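PDB 3U62: shikimate dehydrogenase (NADP(+)), which probably catalyses the reversible NADPH-dependent reduction of 3-dehydroshikimate to shikimate, a step on the way to chorismate and the aromatic amino acids. Local coordinates for residues Tyr125-Leu128 with Asp134-Val137; Val105-Pro110 with Leu193-Asp198; Gly97-Leu102 with Leu128-Lys133; Val112-Gly117 with Phe155-Leu160; Phe56-Thr59 with Arg65-Arg68. All blocks are in the same frame, centred on the assembly; numbering follows the deposited sequence.

Contact 1 (Tyr125-Leu128 with Asp134-Val137)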
# COMPACT_ATOMS: atom_id res chain seq x y z
N TYR A 125 9.27 -2.23 -5.65
CA TYR A 125 10.48 -1.96 -4.86
C TYR A 125 10.72 -3.06 -3.83
O TYR A 125 11.84 -3.55 -3.69
CB TYR A 125 10.38 -0.59 -4.18
CG TYR A 125 11.65 -0.16 -3.47
CD1 TYR A 125 12.64 0.56 -4.14
CD2 TYR A 125 11.86 -0.47 -2.12
CE1 TYR A 125 13.80 0.97 -3.49
CE2 TYR A 125 13.02 -0.07 -1.47
CZ TYR A 125 13.99 0.64 -2.15
OH TYR A 125 15.14 1.04 -1.51
N ALA A 126 9.65 -3.44 -3.13
CA ALA A 126 9.72 -4.51 -2.13
C ALA A 126 10.16 -5.84 -2.74
O ALA A 126 11.03 -6.52 -2.20
CB ALA A 126 8.38 -4.66 -1.43
N LEU A 127 9.55 -6.19 -3.87
CA LEU A 127 9.88 -7.43 -4.58
C LEU A 127 11.34 -7.46 -5.02
O LEU A 127 12.02 -8.48 -4.87
CB LEU A 127 8.96 -7.63 -5.79
CG LEU A 127 7.48 -7.93 -5.53
CD1 LEU A 127 6.66 -7.71 -6.79
CD2 LEU A 127 7.27 -9.34 -4.98
N LEU A 128 11.82 -6.34 -5.56
CA LEU A 128 13.22 -6.23 -5.98
C LEU A 128 14.18 -6.34 -4.81
O LEU A 128 15.28 -6.90 -4.95
CB LEU A 128 13.45 -4.93 -6.76
CG LEU A 128 12.83 -4.85 -8.16
CD1 LEU A 128 12.87 -3.42 -8.67
CD2 LEU A 128 13.52 -5.79 -9.15
N ASP A 134 11.68 -11.55 -12.13
CA ASP A 134 10.71 -11.57 -13.22
C ASP A 134 9.39 -10.94 -12.78
O ASP A 134 8.52 -11.62 -12.23
CB ASP A 134 10.50 -13.01 -13.70
CG ASP A 134 10.13 -13.09 -15.17
OD1 ASP A 134 9.97 -12.04 -15.83
OD2 ASP A 134 9.99 -14.23 -15.67
N ILE A 135 9.26 -9.64 -13.03
CA ILE A 135 8.08 -8.88 -12.61
C ILE A 135 7.35 -8.32 -13.83
O ILE A 135 7.93 -7.61 -14.65
CB ILE A 135 8.44 -7.74 -11.62
CG1 ILE A 135 9.19 -8.30 -10.41
CG2 ILE A 135 7.18 -7.00 -11.17
CD1 ILE A 135 9.97 -7.26 -9.61
N TRP A 136 6.06 -8.65 -13.92
CA TRP A 136 5.21 -8.20 -15.02
C TRP A 136 4.13 -7.28 -14.48
O TRP A 136 3.27 -7.71 -13.70
CB TRP A 136 4.57 -9.39 -15.74
CG TRP A 136 5.53 -10.42 -16.25
CD1 TRP A 136 6.86 -10.24 -16.56
CD2 TRP A 136 5.24 -11.79 -16.56
NE1 TRP A 136 7.41 -11.42 -17.01
CE2 TRP A 136 6.44 -12.38 -17.03
CE3 TRP A 136 4.08 -12.58 -16.48
CZ2 TRP A 136 6.51 -13.72 -17.42
CZ3 TRP A 136 4.15 -13.91 -16.87
CH2 TRP A 136 5.36 -14.47 -17.33
N VAL A 137 4.17 -6.02 -14.90
CA VAL A 137 3.17 -5.05 -14.50
C VAL A 137 2.03 -5.05 -15.51
O VAL A 137 2.26 -5.00 -16.72
CB VAL A 137 3.78 -3.63 -14.37
CG1 VAL A 137 2.70 -2.58 -14.11
CG2 VAL A 137 4.81 -3.59 -13.26
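No flat group takes part where Ile135 meets Leu127 and Leu128: the touching atoms are all aliphatic, and the two aromatic rings of the segments lie to the outside of them. Tyr125, whose CB is turned away from 134-137, sets its ring edge-to-face with that of Trp95. Trp136 leaves the strand on the face opposite to Ile135 and packs on Pro110 and Val112; its NE1 makes a weak, bent hydrogen bond to Asp134 OD1 at 2.9 Å (122°). The contact itself turns on a single methyl. Ile135 holds CG1 anti to its carbonyl carbon (chi1 -56°) and runs on nearly straight through chi2 (162°), which carries CD1 out from the strand to the sheet-facing side of the helix. There it lies 4.0 Å from Leu127 CB and, at the other side chain, 3.9 Å from Leu128 CD2, with Leu128 CG scarcely farther. Helix 118-129 is the crossover of the beta-alpha-beta unit that links the neighbouring parallel strands 111-114 and 135-139, the opening unit of the Rossmann-type NADP-binding domain, and these leucines fasten its last turn to the sheet. Leu127 also rests on Val111 and Val113, the latter touched by Ile135 as well, whereas Leu128 touches Phe150. Main-chain hydrogen bonds tie Ile135 to Lys153 of strand 153-156, the neighbour on the side away from 111-114.

Contact 2 (Val105-Pro110 with Leu193-Asp198); sequences VEVKEP and LSLVYD
Lys108 and Ser194 meet by van der Waals contact, the lysine methylenes running past the serine hydroxyl: Ser194 OG lies 3.4 Å from Lys108 CD and 3.5 Å from Lys108 CB. With CG anti to its carbonyl carbon and the rest of the chain extended, Lys108 carries NZ past the serine. The apolar touch is Val107 CG2 against Leu195 CD2, at 4.2 Å. Both of these residues also rest on Ser169, because strand 169-172 lies between strands 111-114 and 195-198 in the parallel Rossmann-type sheet; the approach to the first of these strands is thus packed against the start of the second across their common neighbour.

Polar linkage goes through water. One molecule accepts from Lys108 N at 2.7 Å and is hydrogen-bonded to Ser194 OG, also at 2.7 Å, while its bond to Glu106 O is weak. Ser194 OG has a further hydrogen bond to Lys168 O, and Lys108 O is bonded to Ser169 OG. The hydroxyl is therefore gripped by a carbonyl and a water, leaving the lysine to offer it only hydrocarbon; with no direct hydrogen bond across the contact, the water joins the Lys108 amide to the Ser194 hydroxyl.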
# COMPACT_ATOMS: atom_id res chain seq x y z
N VAL A 105 7.71 -16.36 3.79
CA VAL A 105 7.10 -16.80 2.54
C VAL A 105 8.07 -16.64 1.36
O VAL A 105 8.68 -15.58 1.19
CB VAL A 105 5.78 -16.01 2.25
CG1 VAL A 105 5.15 -16.47 0.93
CG2 VAL A 105 4.79 -16.18 3.39
N GLU A 106 8.20 -17.70 0.57
CA GLU A 106 8.94 -17.63 -0.68
C GLU A 106 8.01 -17.11 -1.78
O GLU A 106 6.98 -17.72 -2.07
CB GLU A 106 9.49 -19.01 -1.06
CG GLU A 106 10.34 -19.02 -2.34
CD GLU A 106 10.64 -20.42 -2.86
OE1 GLU A 106 10.20 -21.42 -2.24
OE2 GLU A 106 11.33 -20.53 -3.90
N VAL A 107 8.38 -15.98 -2.37
CA VAL A 107 7.61 -15.41 -3.47
C VAL A 107 8.07 -16.05 -4.78
O VAL A 107 9.19 -15.81 -5.25
CB VAL A 107 7.71 -13.87 -3.53
CG1 VAL A 107 7.03 -13.32 -4.78
CG2 VAL A 107 7.08 -13.25 -2.29
N LYS A 108 7.21 -16.89 -5.35
CA LYS A 108 7.52 -17.61 -6.58
C LYS A 108 7.29 -16.73 -7.82
O LYS A 108 6.37 -15.91 -7.84
CB LYS A 108 6.72 -18.91 -6.67
CG LYS A 108 7.10 -19.94 -5.61
CD LYS A 108 6.30 -21.22 -5.78
CE LYS A 108 6.65 -22.23 -4.69
NZ LYS A 108 5.76 -23.43 -4.74
N GLU A 109 8.13 -16.93 -8.83
CA GLU A 109 8.13 -16.11 -10.04
C GLU A 109 7.69 -16.92 -11.26
O GLU A 109 7.80 -18.15 -11.25
CB GLU A 109 9.53 -15.55 -10.29
CG GLU A 109 10.03 -14.63 -9.19
CD GLU A 109 11.48 -14.24 -9.39
OE1 GLU A 109 12.25 -14.34 -8.41
OE2 GLU A 109 11.85 -13.85 -10.51
N PRO A 110 7.20 -16.24 -12.31
CA PRO A 110 7.02 -14.79 -12.48
C PRO A 110 5.96 -14.19 -11.56
O PRO A 110 5.04 -14.88 -11.13
CB PRO A 110 6.57 -14.66 -13.94
CG PRO A 110 7.04 -15.91 -14.59
CD PRO A 110 6.87 -16.96 -13.56
N LEU A 193 -1.58 -20.44 -9.26
CA LEU A 193 -0.76 -19.47 -8.56
C LEU A 193 -0.43 -20.00 -7.16
O LEU A 193 -1.24 -20.73 -6.57
CB LEU A 193 -1.48 -18.12 -8.43
CG LEU A 193 -1.78 -17.31 -9.70
CD1 LEU A 193 -2.73 -16.18 -9.38
CD2 LEU A 193 -0.51 -16.77 -10.35
N SER A 194 0.74 -19.64 -6.66
CA SER A 194 1.12 -19.99 -5.29
C SER A 194 0.85 -18.85 -4.32
O SER A 194 0.77 -19.06 -3.11
CB SER A 194 2.59 -20.42 -5.22
OG SER A 194 3.45 -19.37 -5.67
N LEU A 195 0.70 -17.64 -4.85
CA LEU A 195 0.40 -16.46 -4.04
C LEU A 195 -0.59 -15.53 -4.73
O LEU A 195 -0.40 -15.13 -5.88
CB LEU A 195 1.68 -15.70 -3.69
CG LEU A 195 1.57 -14.33 -3.00
CD1 LEU A 195 1.03 -14.45 -1.57
CD2 LEU A 195 2.91 -13.61 -3.00
N VAL A 196 -1.66 -15.19 -4.01
CA VAL A 196 -2.56 -14.11 -4.39
C VAL A 196 -2.52 -13.07 -3.28
O VAL A 196 -2.86 -13.35 -2.13
CB VAL A 196 -4.01 -14.60 -4.65
CG1 VAL A 196 -4.97 -13.43 -4.79
CG2 VAL A 196 -4.06 -15.49 -5.89
N TYR A 197 -2.08 -11.86 -3.64
CA TYR A 197 -1.87 -10.79 -2.69
C TYR A 197 -2.70 -9.59 -3.11
O TYR A 197 -2.63 -9.15 -4.26
CB TYR A 197 -0.38 -10.44 -2.66
CG TYR A 197 0.09 -9.55 -1.52
CD1 TYR A 197 0.91 -10.06 -0.51
CD2 TYR A 197 -0.25 -8.19 -1.48
CE1 TYR A 197 1.36 -9.24 0.53
CE2 TYR A 197 0.19 -7.38 -0.44
CZ TYR A 197 0.99 -7.91 0.56
OH TYR A 197 1.43 -7.10 1.58
N ASP A 198 -3.49 -9.06 -2.19
CA ASP A 198 -4.32 -7.90 -2.46
C ASP A 198 -4.01 -6.83 -1.42
O ASP A 198 -4.06 -7.09 -0.22
CB ASP A 198 -5.80 -8.28 -2.42
CG ASP A 198 -6.68 -7.32 -3.21
OD1 ASP A 198 -6.39 -6.11 -3.25
OD2 ASP A 198 -7.69 -7.79 -3.79
O HOH W 1 4.66 -17.22 -4.49

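Contact 3 (Gly97-Leu102 with Leu128-Lys133); sequences GVVKSL and LQMGVK
Met130 reaches Leu102 and Val99 by running nearly straight through chi2 (167°) and then bending at chi3 (64°), a turn that brings CE onto Leu102, the two side chains crossing nearly at right angles. CE is 3.9 Å from both Leu102 CD1 and Leu102 CB. Its sulfur sits over the flank of the other helix, with SD 4.2 Å from Val99 CA and 4.3 Å from Val99 CG2. Two helix ends meet here. Helix 94-101, which leads from the mixed sheet to the first strand of the Rossmann-type sheet, packs on helix 118-129; the latter is closed by a Schellman motif in which Gly131, at positive phi, is the C-prime residue and Val132 N bonds back to Leu127 O. Ser101 OG turns inward to its own helix, giving a 2.7 Å hydrogen bond to Val98 O, and is also bonded to Tyr197 OH. Val107 closes the apolar group, touching both Leu102 and Met130. Cutting Met130 back to an alanine would probably open a gap between the helix ends and leave Leu102 CD1 without its methyl partner. With no polar bond across it, the contact rests on apolar burial and close fit, the bent thioether lying against Leu102.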
# COMPACT_ATOMS: atom_id res chain seq x y z
N GLY A 97 5.95 -2.43 4.65
CA GLY A 97 4.74 -3.19 4.92
C GLY A 97 4.65 -4.46 4.09
O GLY A 97 4.26 -5.51 4.60
N VAL A 98 5.01 -4.35 2.81
CA VAL A 98 4.98 -5.49 1.89
C VAL A 98 6.03 -6.54 2.25
O VAL A 98 5.71 -7.73 2.36
CB VAL A 98 5.13 -5.05 0.40
CG1 VAL A 98 5.11 -6.25 -0.53
CG2 VAL A 98 4.02 -4.08 0.02
N VAL A 99 7.28 -6.11 2.43
CA VAL A 99 8.37 -7.01 2.81
C VAL A 99 8.03 -7.79 4.08
O VAL A 99 8.12 -9.02 4.11
CB VAL A 99 9.72 -6.27 2.98
CG1 VAL A 99 10.79 -7.18 3.58
CG2 VAL A 99 10.20 -5.72 1.64
N LYS A 100 7.61 -7.06 5.12
CA LYS A 100 7.31 -7.68 6.41
C LYS A 100 6.07 -8.57 6.37
O LYS A 100 6.00 -9.57 7.10
CB LYS A 100 7.20 -6.62 7.51
CG LYS A 100 8.55 -5.99 7.87
CD LYS A 100 8.54 -5.29 9.23
CE LYS A 100 8.52 -6.30 10.38
NZ LYS A 100 9.65 -7.38 10.21
N SER A 101 5.10 -8.23 5.52
CA SER A 101 3.89 -9.06 5.35
C SER A 101 4.21 -10.42 4.73
O SER A 101 3.47 -11.38 4.91
CB SER A 101 2.85 -8.33 4.49
OG SER A 101 3.23 -8.30 3.12
N LEU A 102 5.33 -10.48 4.01
CA LEU A 102 5.75 -11.70 3.32
C LEU A 102 6.87 -12.44 4.05
O LEU A 102 7.53 -13.30 3.45
CB LEU A 102 6.16 -11.38 1.88
CG LEU A 102 5.05 -10.94 0.92
CD1 LEU A 102 5.65 -10.24 -0.30
CD2 LEU A 102 4.18 -12.12 0.49
N LEU A 128 11.82 -6.34 -5.56
CA LEU A 128 13.22 -6.23 -5.98
C LEU A 128 14.18 -6.34 -4.81
O LEU A 128 15.28 -6.90 -4.95
CB LEU A 128 13.45 -4.93 -6.76
CG LEU A 128 12.83 -4.85 -8.16
CD1 LEU A 128 12.87 -3.42 -8.67
CD2 LEU A 128 13.52 -5.79 -9.15
N GLN A 129 13.78 -5.80 -3.65
CA GLN A 129 14.57 -5.92 -2.43
C GLN A 129 14.60 -7.36 -1.92
O GLN A 129 15.53 -7.75 -1.21
CB GLN A 129 14.04 -4.98 -1.34
CG GLN A 129 14.30 -3.51 -1.61
CD GLN A 129 15.78 -3.21 -1.80
OE1 GLN A 129 16.53 -3.06 -0.84
NE2 GLN A 129 16.21 -3.11 -3.06
N MET A 130 13.59 -8.14 -2.29
CA MET A 130 13.48 -9.54 -1.91
C MET A 130 14.12 -10.48 -2.94
O MET A 130 14.00 -11.70 -2.84
CB MET A 130 12.02 -9.92 -1.67
CG MET A 130 11.43 -9.34 -0.39
SD MET A 130 9.63 -9.47 -0.31
CE MET A 130 9.41 -11.25 -0.30
N GLY A 131 14.79 -9.90 -3.93
CA GLY A 131 15.51 -10.68 -4.94
C GLY A 131 14.66 -11.25 -6.05
O GLY A 131 15.09 -12.15 -6.78
N VAL A 132 13.43 -10.74 -6.18
CA VAL A 132 12.55 -11.13 -7.28
C VAL A 132 13.03 -10.47 -8.57
O VAL A 132 13.34 -9.28 -8.58
CB VAL A 132 11.07 -10.76 -6.98
CG1 VAL A 132 10.17 -11.07 -8.17
CG2 VAL A 132 10.58 -11.49 -5.74
N LYS A 133 13.09 -11.25 -9.64
CA LYS A 133 13.64 -10.77 -10.91
C LYS A 133 12.58 -10.57 -11.99
O LYS A 133 12.57 -9.55 -12.69
CB LYS A 133 14.72 -11.73 -11.42
CG LYS A 133 16.00 -11.74 -10.60
CD LYS A 133 16.99 -12.76 -11.14
CE LYS A 133 17.61 -12.31 -12.46
NZ LYS A 133 18.15 -13.46 -13.24

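Contact 4 (Val112-Gly117 with Phe155-Leu160); sequences VVVGAG and FSLDQL. With SO4 (sulfate ion), chain E.
Leu157 and Leu160 carry segment 155-160 onto Val112 and Val114, and the residues round them fold the chain into a short 3-10 turn. Phe155, at the start, has Gln159 OE1 at the edge of its ring, in plane. The same oxygen accepts from Ser156 N at 3.0 Å, in its carbonyl plane on a lone pair, and Ser156 OG donates to Asp158 OD1 at 2.6 Å on the syn side but 30° out of the carboxylate plane. Leu157 comes next: with CG anti to the backbone N (chi1 -160°), it brings CD1 to 4.1 Å from Val114 CG1. Gln159 N returns to Ser156 O, tightening the turn. Leu160, at the head of helix 160-165, sets CD1 against both valines, 3.8 Å from Val114 CG2 and 4.0 Å from Val112 CG1. It also rests on Val138, for strand 135-139 lies between strands 111-114 and 153-156 in the parallel sheet.

Beyond Val114 the first strand passes into the glycine-rich loop Gly115-Gly117, a predicted part of the NADP site. Ala116 N donates to a sulfate O4 at 2.8 Å, almost straight (165°), and Arg140 N, Asn139 ND2 and Thr141 OG1 bind the same ion. The sulfate, probably from the crystallisation liquor, may mark where a cofactor phosphate sits. Across the segments the contact is hydrocarbon alone, while the Ala116 amide, past the strand end, binds an anion.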
# COMPACT_ATOMS: atom_id res chain seq x y z
N VAL A 112 3.11 -11.14 -11.20
CA VAL A 112 2.28 -10.13 -11.85
C VAL A 112 1.85 -9.08 -10.82
O VAL A 112 1.35 -9.42 -9.74
CB VAL A 112 1.03 -10.75 -12.54
CG1 VAL A 112 0.12 -9.67 -13.10
CG2 VAL A 112 1.46 -11.69 -13.65
N VAL A 113 2.07 -7.81 -11.16
CA VAL A 113 1.63 -6.69 -10.33
C VAL A 113 0.57 -5.91 -11.11
O VAL A 113 0.85 -5.39 -12.19
CB VAL A 113 2.82 -5.76 -9.96
CG1 VAL A 113 2.34 -4.56 -9.16
CG2 VAL A 113 3.88 -6.53 -9.18
N VAL A 114 -0.64 -5.85 -10.56
CA VAL A 114 -1.74 -5.12 -11.20
C VAL A 114 -1.75 -3.68 -10.70
O VAL A 114 -1.88 -3.43 -9.50
CB VAL A 114 -3.11 -5.78 -10.96
CG1 VAL A 114 -4.20 -5.11 -11.79
CG2 VAL A 114 -3.06 -7.27 -11.28
N GLY A 115 -1.62 -2.74 -11.63
CA GLY A 115 -1.54 -1.32 -11.31
C GLY A 115 -0.14 -0.77 -11.48
O GLY A 115 0.83 -1.53 -11.52
N ALA A 116 -0.04 0.55 -11.60
CA ALA A 116 1.24 1.24 -11.75
C ALA A 116 1.28 2.54 -10.95
O ALA A 116 2.08 3.44 -11.25
CB ALA A 116 1.54 1.49 -13.23
N GLY A 117 0.42 2.64 -9.94
CA GLY A 117 0.40 3.80 -9.05
C GLY A 117 1.44 3.68 -7.95
O GLY A 117 2.33 2.83 -8.02
N PHE A 155 2.26 -4.59 -19.43
CA PHE A 155 1.15 -5.09 -20.24
C PHE A 155 -0.12 -4.31 -19.92
O PHE A 155 -0.24 -3.70 -18.86
CB PHE A 155 0.92 -6.58 -19.95
CG PHE A 155 2.13 -7.44 -20.18
CD1 PHE A 155 2.96 -7.80 -19.11
CD2 PHE A 155 2.46 -7.89 -21.45
CE1 PHE A 155 4.08 -8.59 -19.31
CE2 PHE A 155 3.58 -8.68 -21.67
CZ PHE A 155 4.40 -9.04 -20.59
N SER A 156 -1.08 -4.34 -20.85
CA SER A 156 -2.38 -3.70 -20.63
C SER A 156 -3.34 -4.68 -19.95
O SER A 156 -3.11 -5.89 -19.95
CB SER A 156 -2.95 -3.18 -21.95
OG SER A 156 -2.86 -4.16 -22.98
N LEU A 157 -4.42 -4.15 -19.38
CA LEU A 157 -5.35 -4.94 -18.56
C LEU A 157 -6.07 -6.05 -19.33
O LEU A 157 -6.48 -7.06 -18.73
CB LEU A 157 -6.36 -4.04 -17.85
CG LEU A 157 -7.08 -4.60 -16.61
CD1 LEU A 157 -6.15 -4.71 -15.41
CD2 LEU A 157 -8.31 -3.77 -16.28
N ASP A 158 -6.22 -5.89 -20.65
CA ASP A 158 -6.81 -6.94 -21.48
C ASP A 158 -5.91 -8.18 -21.57
O ASP A 158 -6.37 -9.26 -21.93
CB ASP A 158 -7.11 -6.41 -22.89
CG ASP A 158 -5.89 -5.83 -23.57
OD1 ASP A 158 -5.42 -4.76 -23.13
OD2 ASP A 158 -5.41 -6.43 -24.55
N GLN A 159 -4.63 -8.00 -21.24
CA GLN A 159 -3.66 -9.09 -21.27
C GLN A 159 -3.54 -9.80 -19.92
O GLN A 159 -2.83 -10.80 -19.81
CB GLN A 159 -2.29 -8.58 -21.71
CG GLN A 159 -2.26 -7.96 -23.10
CD GLN A 159 -0.90 -7.41 -23.46
OE1 GLN A 159 -0.48 -6.37 -22.94
NE2 GLN A 159 -0.20 -8.09 -24.35
N LEU A 160 -4.25 -9.30 -18.90
CA LEU A 160 -4.13 -9.82 -17.54
C LEU A 160 -4.36 -11.33 -17.46
O LEU A 160 -3.56 -12.05 -16.86
CB LEU A 160 -5.08 -9.09 -16.57
CG LEU A 160 -5.01 -9.52 -15.10
CD1 LEU A 160 -3.65 -9.18 -14.49
CD2 LEU A 160 -6.12 -8.85 -14.30
S SO4 E . -3.25 2.02 -13.22
O1 SO4 E . -4.40 2.89 -13.03
O2 SO4 E . -2.45 2.50 -14.35
O3 SO4 E . -3.70 0.66 -13.51
O4 SO4 E . -2.43 2.01 -12.01

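Contact 5 (Phe56-Thr59 with Arg65-Arg68); sequences FNAT and RVMR
Val66 packs against Phe56 and Ala58 in the substrate-binding domain, where strand 55-58 runs inside a mixed beta sheet, parallel to strand 2-7 and antiparallel to strand 84-86. Its two methyls divide the work. CG2 comes to the edge of the Phe56 ring, in the ring plane, 4.0 Å from CE1 and 4.1 Å from CZ, and the two side chains run antiparallel alongside one another. CG1 lies 4.3 Å from Ala58 CB, two residues along the strand from Phe56. No polar atom is shared across the contact.

One shell out, the ring of Phe56 is held by Cys4 and Ile6 of strand 2-7, by Val85, and by Ile49 and Leu50 of helix 42-52. Val66 also touches Phe42 of helix 42-52 and Val82. Main-chain hydrogen bonds fix the strand as well, Phe56 to Val85 and Ala58 to Asn83. The loop has a bond of its own, Arg65 NH2 to Pro61 O. This packing lies next to the predicted shikimate site: Thr59 and Asn83 are thought to bind the substrate, and the side chain of Lys63, the predicted proton acceptor, comes about 4 Å from that of Ala58. The ring is aimed at the loop by its first torsion, with Phe56 CG between the backbone N and the carbonyl carbon (chi1 56°), putting CE1 and CZ foremost.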
# COMPACT_ATOMS: atom_id res chain seq x y z
N PHE A 56 2.02 13.13 9.05
CA PHE A 56 0.80 12.58 8.48
C PHE A 56 1.08 11.44 7.51
O PHE A 56 2.20 11.28 7.02
CB PHE A 56 -0.04 13.68 7.79
CG PHE A 56 0.69 14.45 6.72
CD1 PHE A 56 0.64 14.04 5.38
CD2 PHE A 56 1.41 15.60 7.03
CE1 PHE A 56 1.30 14.76 4.39
CE2 PHE A 56 2.08 16.32 6.05
CZ PHE A 56 2.02 15.90 4.72
N ASN A 57 0.04 10.65 7.26
CA ASN A 57 0.07 9.67 6.19
C ASN A 57 -0.62 10.23 4.95
O ASN A 57 -1.53 11.06 5.05
CB ASN A 57 -0.60 8.37 6.63
CG ASN A 57 0.23 7.60 7.63
OD1 ASN A 57 1.39 7.28 7.38
ND2 ASN A 57 -0.36 7.28 8.78
N ALA A 58 -0.16 9.78 3.79
CA ALA A 58 -0.79 10.12 2.53
C ALA A 58 -1.22 8.83 1.84
O ALA A 58 -0.45 7.87 1.78
CB ALA A 58 0.17 10.90 1.65
N THR A 59 -2.44 8.82 1.32
CA THR A 59 -2.91 7.71 0.50
C THR A 59 -3.33 8.26 -0.86
O THR A 59 -3.05 9.42 -1.18
CB THR A 59 -4.03 6.90 1.21
OG1 THR A 59 -4.35 5.73 0.45
CG2 THR A 59 -5.29 7.74 1.43
N ARG A 65 2.06 13.11 -5.35
CA ARG A 65 1.80 14.55 -5.34
C ARG A 65 2.48 15.28 -4.18
O ARG A 65 2.98 16.40 -4.37
CB ARG A 65 0.29 14.78 -5.28
CG ARG A 65 -0.19 16.07 -5.95
CD ARG A 65 -1.68 16.29 -5.71
NE ARG A 65 -2.49 15.13 -6.10
CZ ARG A 65 -3.00 14.94 -7.31
NH1 ARG A 65 -2.79 15.82 -8.28
NH2 ARG A 65 -3.72 13.86 -7.56
N VAL A 66 2.49 14.66 -3.01
CA VAL A 66 3.01 15.30 -1.79
C VAL A 66 4.54 15.45 -1.78
O VAL A 66 5.09 16.22 -0.99
CB VAL A 66 2.51 14.55 -0.51
CG1 VAL A 66 3.25 13.23 -0.31
CG2 VAL A 66 2.63 15.44 0.73
N MET A 67 5.22 14.73 -2.68
CA MET A 67 6.68 14.73 -2.75
C MET A 67 7.28 16.11 -2.99
O MET A 67 8.36 16.41 -2.48
CB MET A 67 7.16 13.78 -3.85
CG MET A 67 6.82 12.33 -3.59
SD MET A 67 7.59 11.26 -4.81
CE MET A 67 9.30 11.28 -4.22
N ARG A 68 6.59 16.93 -3.77
CA ARG A 68 7.04 18.28 -4.09
C ARG A 68 7.10 19.18 -2.85
O ARG A 68 7.84 20.17 -2.83
CB ARG A 68 6.13 18.91 -5.16
CG ARG A 68 6.68 20.19 -5.78
CD ARG A 68 5.65 20.96 -6.58
NE ARG A 68 6.29 21.98 -7.40
CZ ARG A 68 5.66 22.95 -8.06
NH1 ARG A 68 4.34 23.06 -8.02
NH2 ARG A 68 6.36 23.82 -8.78

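Contacts 1 to 4 lie in or beside the Rossmann-type half of the chain; contact 5 stands apart in the substrate-binding half, its centre 23 to 29 Å from theirs. Contacts 1, 3, 4 and 5 are all apolar across their segments, and contact 2 alone is bridged by a water; contacts 2 and 3 are less buried than the rest. Contacts 1 and 3 both lie at the end of helix 118-129, Leu127 and Leu128 packing on the sheet in one and Met130 on helix 94-101 in the other. Strand neighbours join contacts 1 and 4, through Trp136 O to Val113 N and Val137 O to Phe155 N. Glu109 of contact 2 bonds to Asp134 N and Lys133 N.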